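Local structure of endoglucanase, family GH5 (Zobellia galactanivorans, 6GL2) at residues I196-Y201 / K220-S225; D143-E148 / A192-M197; A23-G28 / F319-L324. The protein hydrolyses hemicellulose, probably including mixed-linked glucan, as a family GH5 glycoside hydrolase of a marine bacterium. All blocks are in the same frame, centred on the assembly; numbering follows the deposited sequence. Where two conformers were deposited one is given.

In the fold
From the N terminus, the chain first meets segment 23-28 on the first barrel strand; its partner in interaction 3, 319-324, comes 291 residues later, in the loop between the last strand and the last helix. That contact closes a loop holding nearly the whole barrel, and the other two lie within it. Interaction 2 ties strand 145-148 to the start of strand 196-199 across a gap that includes helix 167-186. Interaction 1 takes up the same strand, sharing I196 and M197, and closes the short crossover to strand 222-227. Interactions 1 and 2 thus join three consecutive strands; the centre of interaction 3 is about 24 and 23 Å from the centres of interactions 1 and 2.

Interaction 1: I196-Y201 / K220-S225; sequences IMVSTY and KNVIVS
V198 and I223 meet through their peptide groups, which are the flat groups of this contact. I223 O takes V198 N almost head-on, with a C=O...N angle of 175° and an N-to-O distance of 2.9 Å. The carbonyl of V198 itself is used differently: S225 N reaches V198 O from above its plane, 63° out of it, at 3.1 Å, and the hydroxyl of Y213 is hydrogen-bonded to the same oxygen. I196 O accepts I223 N at 2.8 Å and is also brushed by the CA of V222. At one end I196 N binds N221 O; at the other the bond from T200 N to S225 O is weak.

This is the parallel pairing of two neighbouring strands in the TIM barrel, joined in the chain by a beta-alpha-beta crossover through helix 207-212. On the face carrying I196, V198, V222 and V224, helix 167-186 packs against I196 and V198. Here CG2 of V198 leans obliquely against the methyls of V222, two residues before its own partner V224, and is nearest CG1 of V222 at 3.6 Å.

M197, I223, S199 and S225 lie on the other face, and both M197 and I223 also touch V272. M197 presents its CG to CG2 of I223 at 4.0 Å. A bend at its last torsion (chi3 55°) then swings CE of M197 along the sheet to S225, where it rests 3.9 Å from the OG.

All the hydrogen bonds between the two strands are therefore made by backbone, which fixes the register, while the side chains, buried on both faces, add packing that is mainly hydrocarbon.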
loop_
_atom_site.group_PDB
_atom_site.type_symbol
_atom_site.label_atom_id
_atom_site.label_comp_id
_atom_site.label_asym_id
_atom_site.label_seq_id
_atom_site.Cartn_x
_atom_site.Cartn_y
_atom_site.Cartn_z
ATOM N N ILE A 196 -1.143 -3.691 -11.341
ATOM C CA ILE A 196 -0.086 -3.996 -10.372
ATOM C C ILE A 196 0.495 -2.702 -9.868
ATOM O O ILE A 196 0.903 -1.852 -10.687
ATOM C CB ILE A 196 0.992 -4.901 -10.977
ATOM C CG1 ILE A 196 0.456 -6.193 -11.498
ATOM C CG2 ILE A 196 2.039 -5.137 -9.883
ATOM C CD1 ILE A 196 1.473 -7.002 -12.231
ATOM N N MET A 197 0.544 -2.445 -8.582
ATOM C CA MET A 197 1.183 -1.351 -7.960
ATOM C C MET A 197 2.612 -1.669 -7.621
ATOM O O MET A 197 2.902 -2.647 -6.882
ATOM C CB MET A 197 0.380 -0.970 -6.684
ATOM C CG MET A 197 -0.897 -0.205 -6.953
ATOM S SD MET A 197 -1.978 -0.126 -5.469
ATOM C CE MET A 197 -0.826 0.563 -4.298
ATOM N N VAL A 198 3.510 -0.877 -8.160
ATOM C CA VAL A 198 4.943 -1.042 -8.027
ATOM C C VAL A 198 5.537 0.144 -7.324
ATOM O O VAL A 198 5.475 1.253 -7.847
ATOM C CB VAL A 198 5.598 -1.314 -9.407
ATOM C CG1 VAL A 198 7.117 -1.317 -9.401
ATOM C CG2 VAL A 198 5.066 -2.590 -10.070
ATOM N N SER A 199 6.166 -0.087 -6.201
ATOM C CA SER A 199 6.722 0.960 -5.356
ATOM C C SER A 199 8.130 1.387 -5.758
ATOM O O SER A 199 8.904 0.664 -6.337
ATOM C CB SER A 199 6.821 0.494 -3.901
ATOM O OG SER A 199 7.754 -0.567 -3.812
ATOM N N THR A 200 8.447 2.634 -5.385
ATOM C CA THR A 200 9.837 3.075 -5.314
ATOM C C THR A 200 10.488 2.371 -4.138
ATOM O O THR A 200 9.891 1.683 -3.315
ATOM C CB THR A 200 9.858 4.574 -5.077
ATOM O OG1 THR A 200 9.020 4.849 -3.947
ATOM C CG2 THR A 200 9.328 5.393 -6.285
ATOM N N TYR A 201 11.820 2.521 -4.058
ATOM C CA TYR A 201 12.560 2.072 -2.894
ATOM C C TYR A 201 11.872 2.665 -1.648
ATOM O O TYR A 201 11.680 3.847 -1.562
ATOM C CB TYR A 201 14.019 2.528 -3.027
ATOM C CG TYR A 201 14.875 2.103 -1.844
ATOM C CD1 TYR A 201 14.852 2.784 -0.647
ATOM C CD2 TYR A 201 15.723 1.022 -1.925
ATOM C CE1 TYR A 201 15.624 2.398 0.449
ATOM C CE2 TYR A 201 16.488 0.624 -0.824
ATOM C CZ TYR A 201 16.453 1.296 0.341
ATOM O OH TYR A 201 17.197 0.861 1.413
ATOM N N LYS A 220 2.152 -1.556 -19.213
ATOM C CA LYS A 220 1.232 -0.491 -19.244
ATOM C C LYS A 220 0.174 -0.541 -18.145
ATOM O O LYS A 220 -0.478 0.416 -17.917
ATOM C CB LYS A 220 0.548 -0.425 -20.605
ATOM C CG LYS A 220 -0.469 -1.475 -20.841
ATOM C CD LYS A 220 -1.184 -1.271 -22.211
ATOM C CE LYS A 220 -1.953 -2.507 -22.625
ATOM N NZ LYS A 220 -3.113 -2.839 -21.736
ATOM N N ASN A 221 0.057 -1.686 -17.476
ATOM C CA ASN A 221 -0.887 -1.872 -16.360
ATOM C C ASN A 221 -0.224 -1.802 -15.008
ATOM O O ASN A 221 -0.877 -2.206 -14.008
ATOM C CB ASN A 221 -1.683 -3.140 -16.599
ATOM C CG ASN A 221 -2.703 -2.942 -17.717
ATOM O OD1 ASN A 221 -3.513 -2.030 -17.672
ATOM N ND2 ASN A 221 -2.652 -3.831 -18.685
ATOM N N VAL A 222 0.908 -1.170 -14.916
ATOM C CA VAL A 222 1.566 -0.854 -13.674
ATOM C C VAL A 222 1.247 0.509 -13.228
ATOM O O VAL A 222 1.280 1.505 -14.021
ATOM C CB VAL A 222 3.069 -1.060 -13.752
ATOM C CG1 VAL A 222 3.756 -0.378 -12.522
ATOM C CG2 VAL A 222 3.352 -2.591 -13.733
ATOM N N ILE A 223 0.793 0.679 -11.986
ATOM C CA ILE A 223 0.551 1.899 -11.215
ATOM C C ILE A 223 1.679 2.137 -10.229
ATOM O O ILE A 223 2.205 1.185 -9.651
ATOM C CB ILE A 223 -0.806 1.766 -10.459
ATOM C CG1 ILE A 223 -1.978 1.507 -11.402
ATOM C CG2 ILE A 223 -1.074 2.862 -9.475
ATOM C CD1 ILE A 223 -3.240 0.973 -10.674
ATOM N N VAL A 224 2.081 3.411 -10.031
ATOM C CA VAL A 224 3.123 3.698 -9.084
ATOM C C VAL A 224 2.523 3.739 -7.691
ATOM O O VAL A 224 1.460 4.227 -7.415
ATOM C CB VAL A 224 3.695 5.087 -9.398
ATOM C CG1 VAL A 224 4.719 5.527 -8.357
ATOM C CG2 VAL A 224 4.296 5.087 -10.831
ATOM N N SER A 225 3.247 3.127 -6.751
ATOM C CA SER A 225 2.966 3.162 -5.300
ATOM C C SER A 225 4.009 3.983 -4.550
ATOM O O SER A 225 5.219 3.666 -4.631
ATOM C CB SER A 225 2.975 1.707 -4.718
ATOM O OG SER A 225 2.790 1.784 -3.333
#

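Interaction 2: D143-E148 / A192-M197; sequences DYLIFE and AKRKIM
R194 lies across the ring of F147 where strands 145-148 and 196-199, neighbours in the TIM barrel, begin to pair in parallel. The arginine leaves its backbone with CG opposite the backbone N (chi1 -171°) and runs straight to CD before bending at chi3 (-53°). The run carries CD over the middle of the ring, 3.6 Å from its centroid, in a CH-pi contact; the bend brings NE of R194 above the rim, 3.6 Å from CZ of F147. The guanidinium does not stack: its plane is turned 47° from that of the ring.

From there NH2 of R194 reaches back to the backbone, giving L145 O a nearly straight bond of 3.0 Å that lies close to the guanidinium plane. NE also bonds N191 OD1, NH1 bonds Y141 O and NH2 bonds G142 O; these oxygens help fix the rotation of the buried guanidinium. W131 meets the F147 ring as well, with the planes inclined.

Before the strands come into full register a water bridges them, donating to D143 O and L145 O and accepting from K195 N. L145 O is therefore gripped by both the water and R194. Direct pairing follows, with F147 N bonded to K195 O at 3.3 Å and M197 N to F147 O at 2.9 Å.

I146 uses its CG2 branch, which packs on K195 O. The same CG2 of I146 lies 4.0 Å from the sulfur SD of M197. E148 extends fully from the backbone into the barrel interior, where R63 forms a salt bridge with OE2 and N105 donates to the same oxygen. The other carboxylate oxygen of E148, OE1, lies 3.3 Å from the methyl CE of M197.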
loop_
_atom_site.group_PDB
_atom_site.type_symbol
_atom_site.label_atom_id
_atom_site.label_comp_id
_atom_site.label_asym_id
_atom_site.label_seq_id
_atom_site.Cartn_x
_atom_site.Cartn_y
_atom_site.Cartn_z
ATOM N N ASP A 143 -10.979 -7.199 -12.172
ATOM C CA ASP A 143 -10.004 -6.116 -12.063
ATOM C C ASP A 143 -10.216 -5.170 -10.854
ATOM O O ASP A 143 -9.445 -4.265 -10.660
ATOM C CB ASP A 143 -9.927 -5.294 -13.392
ATOM C CG ASP A 143 -11.163 -4.540 -13.702
ATOM O OD1 ASP A 143 -12.037 -4.300 -12.909
ATOM O OD2 ASP A 143 -11.213 -3.961 -14.877
ATOM N N TYR A 144 -11.193 -5.469 -9.992
ATOM C CA TYR A 144 -11.256 -4.782 -8.756
ATOM C C TYR A 144 -10.202 -5.309 -7.769
ATOM O O TYR A 144 -9.956 -4.600 -6.770
ATOM C CB TYR A 144 -12.677 -4.840 -8.124
ATOM C CG TYR A 144 -13.650 -3.869 -8.785
ATOM C CD1 TYR A 144 -14.175 -4.084 -10.046
ATOM C CD2 TYR A 144 -14.086 -2.806 -8.064
ATOM C CE1 TYR A 144 -15.072 -3.154 -10.646
ATOM C CE2 TYR A 144 -15.009 -1.880 -8.621
ATOM C CZ TYR A 144 -15.441 -2.098 -9.883
ATOM O OH TYR A 144 -16.351 -1.187 -10.477
ATOM N N LEU A 145 -9.613 -6.459 -8.057
ATOM C CA LEU A 145 -8.489 -6.942 -7.243
ATOM C C LEU A 145 -7.191 -6.521 -7.917
ATOM O O LEU A 145 -6.936 -6.858 -9.068
ATOM C CB LEU A 145 -8.610 -8.504 -7.104
ATOM C CG LEU A 145 -7.517 -9.121 -6.257
ATOM C CD1 LEU A 145 -7.599 -8.589 -4.829
ATOM C CD2 LEU A 145 -7.507 -10.677 -6.322
ATOM N N ILE A 146 -6.363 -5.890 -7.090
ATOM C CA ILE A 146 -5.101 -5.284 -7.507
ATOM C C ILE A 146 -3.978 -5.940 -6.706
ATOM O O ILE A 146 -4.136 -6.281 -5.511
ATOM C CB ILE A 146 -5.107 -3.792 -7.104
ATOM C CG1 ILE A 146 -6.263 -3.022 -7.836
ATOM C CG2 ILE A 146 -3.784 -3.045 -7.459
ATOM C CD1 ILE A 146 -6.723 -1.804 -7.057
ATOM N N PHE A 147 -2.871 -6.258 -7.381
ATOM C CA PHE A 147 -1.691 -6.733 -6.640
ATOM C C PHE A 147 -0.691 -5.614 -6.430
ATOM O O PHE A 147 -0.489 -4.792 -7.323
ATOM C CB PHE A 147 -0.952 -7.809 -7.431
ATOM C CG PHE A 147 -1.752 -9.097 -7.658
ATOM C CD1 PHE A 147 -2.767 -9.506 -6.778
ATOM C CD2 PHE A 147 -1.481 -9.929 -8.714
ATOM C CE1 PHE A 147 -3.473 -10.682 -7.052
ATOM C CE2 PHE A 147 -2.162 -11.111 -8.962
ATOM C CZ PHE A 147 -3.174 -11.456 -8.136
ATOM N N GLU A 148 -0.084 -5.539 -5.305
ATOM C CA GLU A 148 1.017 -4.592 -4.966
ATOM C C GLU A 148 2.219 -5.411 -4.632
ATOM O O GLU A 148 2.232 -6.210 -3.694
ATOM C CB GLU A 148 0.601 -3.694 -3.841
ATOM C CG GLU A 148 1.712 -2.843 -3.234
ATOM C CD GLU A 148 1.331 -2.075 -2.055
ATOM O OE1 GLU A 148 0.224 -1.523 -1.964
ATOM O OE2 GLU A 148 2.130 -2.101 -1.068
ATOM N N ALA A 192 -2.689 -11.489 -16.686
ATOM C CA ALA A 192 -1.923 -10.833 -17.755
ATOM C C ALA A 192 -2.281 -9.332 -17.839
ATOM O O ALA A 192 -1.387 -8.581 -18.244
ATOM C CB ALA A 192 -2.158 -11.524 -19.148
ATOM N N LYS A 193 -3.460 -8.940 -17.366
ATOM C CA LYS A 193 -4.048 -7.610 -17.512
ATOM C C LYS A 193 -4.245 -6.843 -16.192
ATOM O O LYS A 193 -4.444 -5.631 -16.181
ATOM C CB LYS A 193 -5.483 -7.806 -18.102
ATOM C CG LYS A 193 -5.633 -8.756 -19.317
ATOM C CD LYS A 193 -6.089 -10.187 -18.962
ATOM C CE LYS A 193 -5.990 -11.048 -20.221
ATOM N NZ LYS A 193 -6.331 -10.341 -21.501
ATOM N N ARG A 194 -4.177 -7.587 -15.066
ATOM C CA ARG A 194 -4.532 -7.022 -13.771
ATOM C C ARG A 194 -3.639 -5.778 -13.477
ATOM O O ARG A 194 -2.431 -5.798 -13.803
ATOM C CB ARG A 194 -4.254 -8.121 -12.668
ATOM C CG ARG A 194 -4.800 -7.694 -11.317
ATOM C CD ARG A 194 -4.638 -8.782 -10.271
ATOM N NE ARG A 194 -5.210 -10.058 -10.712
ATOM C CZ ARG A 194 -6.488 -10.276 -10.884
ATOM N NH1 ARG A 194 -6.859 -11.457 -11.414
ATOM N NH2 ARG A 194 -7.397 -9.394 -10.542
ATOM N N LYS A 195 -4.177 -4.811 -12.805
ATOM C CA LYS A 195 -3.364 -3.655 -12.332
ATOM C C LYS A 195 -2.419 -4.096 -11.225
ATOM O O LYS A 195 -2.791 -4.892 -10.348
ATOM C CB LYS A 195 -4.254 -2.535 -11.842
ATOM C CG LYS A 195 -5.090 -1.896 -12.968
ATOM C CD LYS A 195 -4.339 -1.239 -14.121
ATOM C CE LYS A 195 -5.410 -0.689 -15.105
ATOM N NZ LYS A 195 -5.764 -1.627 -16.168
ATOM N N ILE A 196 -1.143 -3.691 -11.341
ATOM C CA ILE A 196 -0.086 -3.996 -10.372
ATOM C C ILE A 196 0.495 -2.702 -9.868
ATOM O O ILE A 196 0.903 -1.852 -10.687
ATOM C CB ILE A 196 0.992 -4.901 -10.977
ATOM C CG1 ILE A 196 0.456 -6.193 -11.498
ATOM C CG2 ILE A 196 2.039 -5.137 -9.883
ATOM C CD1 ILE A 196 1.473 -7.002 -12.231
ATOM N N MET A 197 0.544 -2.445 -8.582
ATOM C CA MET A 197 1.183 -1.351 -7.960
ATOM C C MET A 197 2.612 -1.669 -7.621
ATOM O O MET A 197 2.902 -2.647 -6.882
ATOM C CB MET A 197 0.380 -0.970 -6.684
ATOM C CG MET A 197 -0.897 -0.205 -6.953
ATOM S SD MET A 197 -1.978 -0.126 -5.469
ATOM C CE MET A 197 -0.826 0.563 -4.298
HETATM O O HOH W 1 -6.730 -4.989 -11.299
#

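Interaction 3: A23-G28 / F319-L324; sequences AGWNLG and FNRNTL
G28 O is held by both terminal nitrogens of R321, which come at it end-on: NH2 at 2.9 Å and NH1 at 3.0 Å. NH2 lies in the carbonyl plane on a lone pair, whereas NH1 is tilted out of it by 26°, and the oxygen stays close to the guanidinium plane for both. Sharing one acceptor leaves each bond well short of linear.

The arginine arrives with its chain fully stretched from CG to NE, which lets it span from the 319-324 loop to the turn that follows the first barrel strand. That turn is an inverse gamma turn centred on L27. The leucine sends its CD1 over one face of the guanidinium, 3.8 Å from NH1 of R321 and toward the rim rather than the middle.

W25 comes up on the same side of the guanidinium plane as L27, obliquely and nearer NE. With CG opposite its backbone N (chi1 -179°), the indole projects toward the loop, and its CH2 corner comes 4.0 Å from NE of R321, which lies near the ring plane at the edge. The indole and guanidinium planes are steeply inclined, 69° apart. Next along the ring, CZ2 of W25 touches CB of F319 at 4.1 Å.

R321 itself sits within an Asx motif, N320 OD1 accepting T323 N at 3.0 Å. D309 binds F319 N.

The late loop is thus fastened to G28, just past the first strand, with L27 and W25 packed against one side of the guanidinium; the positive charge probably strengthens the bonds to the carbonyl, with D309 a weak, distant counter-ion.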
loop_
_atom_site.group_PDB
_atom_site.type_symbol
_atom_site.label_atom_id
_atom_site.label_comp_id
_atom_site.label_asym_id
_atom_site.label_seq_id
_atom_site.Cartn_x
_atom_site.Cartn_y
_atom_site.Cartn_z
ATOM N N ALA A 23 -11.240 6.926 -2.604
ATOM C CA ALA A 23 -10.403 7.023 -1.434
ATOM C C ALA A 23 -10.304 5.644 -0.812
ATOM O O ALA A 23 -11.256 4.828 -0.885
ATOM C CB ALA A 23 -10.975 7.981 -0.420
ATOM N N GLY A 24 -9.187 5.369 -0.148
ATOM C CA GLY A 24 -8.988 4.074 0.488
ATOM C C GLY A 24 -8.658 4.123 1.911
ATOM O O GLY A 24 -8.318 5.149 2.517
ATOM N N TRP A 25 -8.776 2.956 2.513
ATOM C CA TRP A 25 -8.504 2.698 3.929
ATOM C C TRP A 25 -7.716 1.392 4.047
ATOM O O TRP A 25 -8.028 0.432 3.371
ATOM C CB TRP A 25 -9.829 2.647 4.704
ATOM C CG TRP A 25 -9.733 2.423 6.167
ATOM C CD1 TRP A 25 -9.745 3.379 7.190
ATOM C CD2 TRP A 25 -9.803 1.145 6.860
ATOM N NE1 TRP A 25 -9.693 2.777 8.434
ATOM C CE2 TRP A 25 -9.761 1.435 8.279
ATOM C CE3 TRP A 25 -9.865 -0.168 6.446
ATOM C CZ2 TRP A 25 -9.775 0.422 9.221
ATOM C CZ3 TRP A 25 -9.903 -1.170 7.428
ATOM C CH2 TRP A 25 -9.874 -0.865 8.795
ATOM N N ASN A 26 -6.653 1.424 4.864
ATOM C CA ASN A 26 -5.811 0.248 5.172
ATOM C C ASN A 26 -6.300 -0.557 6.362
ATOM O O ASN A 26 -6.476 0.015 7.414
ATOM C CB ASN A 26 -4.367 0.667 5.535
ATOM C CG ASN A 26 -3.465 0.956 4.364
ATOM O OD1 ASN A 26 -2.922 0.042 3.763
ATOM N ND2 ASN A 26 -3.336 2.242 3.968
ATOM N N LEU A 27 -6.408 -1.818 6.168
ATOM C CA LEU A 27 -6.600 -2.784 7.248
ATOM C C LEU A 27 -5.248 -3.087 7.932
ATOM O O LEU A 27 -4.671 -4.163 7.734
ATOM C CB LEU A 27 -7.317 -4.030 6.761
ATOM C CG LEU A 27 -7.748 -5.057 7.782
ATOM C CD1 LEU A 27 -8.930 -4.566 8.612
ATOM C CD2 LEU A 27 -7.978 -6.440 7.231
ATOM N N GLY A 28 -4.719 -2.079 8.616
ATOM C CA GLY A 28 -3.403 -2.240 9.175
ATOM C C GLY A 28 -3.350 -3.029 10.468
ATOM O O GLY A 28 -4.329 -3.072 11.193
ATOM N N PHE A 319 -11.146 3.904 12.952
ATOM C CA PHE A 319 -12.301 2.972 13.071
ATOM C C PHE A 319 -12.062 2.050 14.254
ATOM O O PHE A 319 -10.960 1.559 14.426
ATOM C CB PHE A 319 -12.399 2.168 11.800
ATOM C CG PHE A 319 -13.512 1.134 11.795
ATOM C CD1 PHE A 319 -14.849 1.515 11.959
ATOM C CD2 PHE A 319 -13.253 -0.193 11.717
ATOM C CE1 PHE A 319 -15.849 0.564 11.960
ATOM C CE2 PHE A 319 -14.289 -1.136 11.731
ATOM C CZ PHE A 319 -15.586 -0.774 11.863
ATOM N N ASN A 320 -13.109 1.825 15.085
ATOM C CA ASN A 320 -13.017 0.931 16.173
ATOM C C ASN A 320 -13.517 -0.469 15.754
ATOM O O ASN A 320 -14.712 -0.706 15.569
ATOM C CB ASN A 320 -13.851 1.419 17.366
ATOM C CG ASN A 320 -13.619 0.603 18.569
ATOM O OD1 ASN A 320 -13.501 -0.599 18.563
ATOM N ND2 ASN A 320 -13.715 1.293 19.769
ATOM N N ARG A 321 -12.591 -1.372 15.505
ATOM C CA ARG A 321 -12.925 -2.736 15.042
ATOM C C ARG A 321 -13.664 -3.557 16.084
ATOM O O ARG A 321 -14.380 -4.496 15.641
ATOM C CB ARG A 321 -11.624 -3.461 14.594
ATOM C CG ARG A 321 -10.918 -2.740 13.490
ATOM C CD ARG A 321 -9.649 -3.415 13.076
ATOM N NE ARG A 321 -8.827 -2.498 12.303
ATOM C CZ ARG A 321 -7.591 -2.775 11.835
ATOM N NH1 ARG A 321 -7.089 -4.002 11.870
ATOM N NH2 ARG A 321 -6.883 -1.798 11.317
ATOM N N ASN A 322 -13.516 -3.206 17.336
ATOM C CA ASN A 322 -14.194 -3.984 18.401
ATOM C C ASN A 322 -15.638 -3.564 18.618
ATOM O O ASN A 322 -16.474 -4.427 18.878
ATOM C CB ASN A 322 -13.435 -3.810 19.685
ATOM C CG ASN A 322 -12.060 -4.540 19.660
ATOM O OD1 ASN A 322 -11.059 -3.964 19.947
ATOM N ND2 ASN A 322 -12.094 -5.740 19.201
ATOM N N THR A 323 -15.984 -2.338 18.330
ATOM C CA THR A 323 -17.348 -1.872 18.545
ATOM C C THR A 323 -18.075 -1.521 17.270
ATOM O O THR A 323 -19.285 -1.313 17.281
ATOM C CB THR A 323 -17.326 -0.609 19.389
ATOM O OG1 THR A 323 -16.808 0.482 18.633
ATOM C CG2 THR A 323 -16.598 -0.755 20.725
ATOM N N LEU A 324 -17.378 -1.513 16.126
ATOM C CA LEU A 324 -17.942 -1.141 14.859
ATOM C C LEU A 324 -18.354 0.294 14.739
ATOM O O LEU A 324 -19.081 0.617 13.828
ATOM C CB LEU A 324 -18.988 -2.121 14.335
ATOM C CG LEU A 324 -18.607 -3.585 14.386
ATOM C CD1 LEU A 324 -19.816 -4.500 14.057
ATOM C CD2 LEU A 324 -17.399 -3.888 13.550
#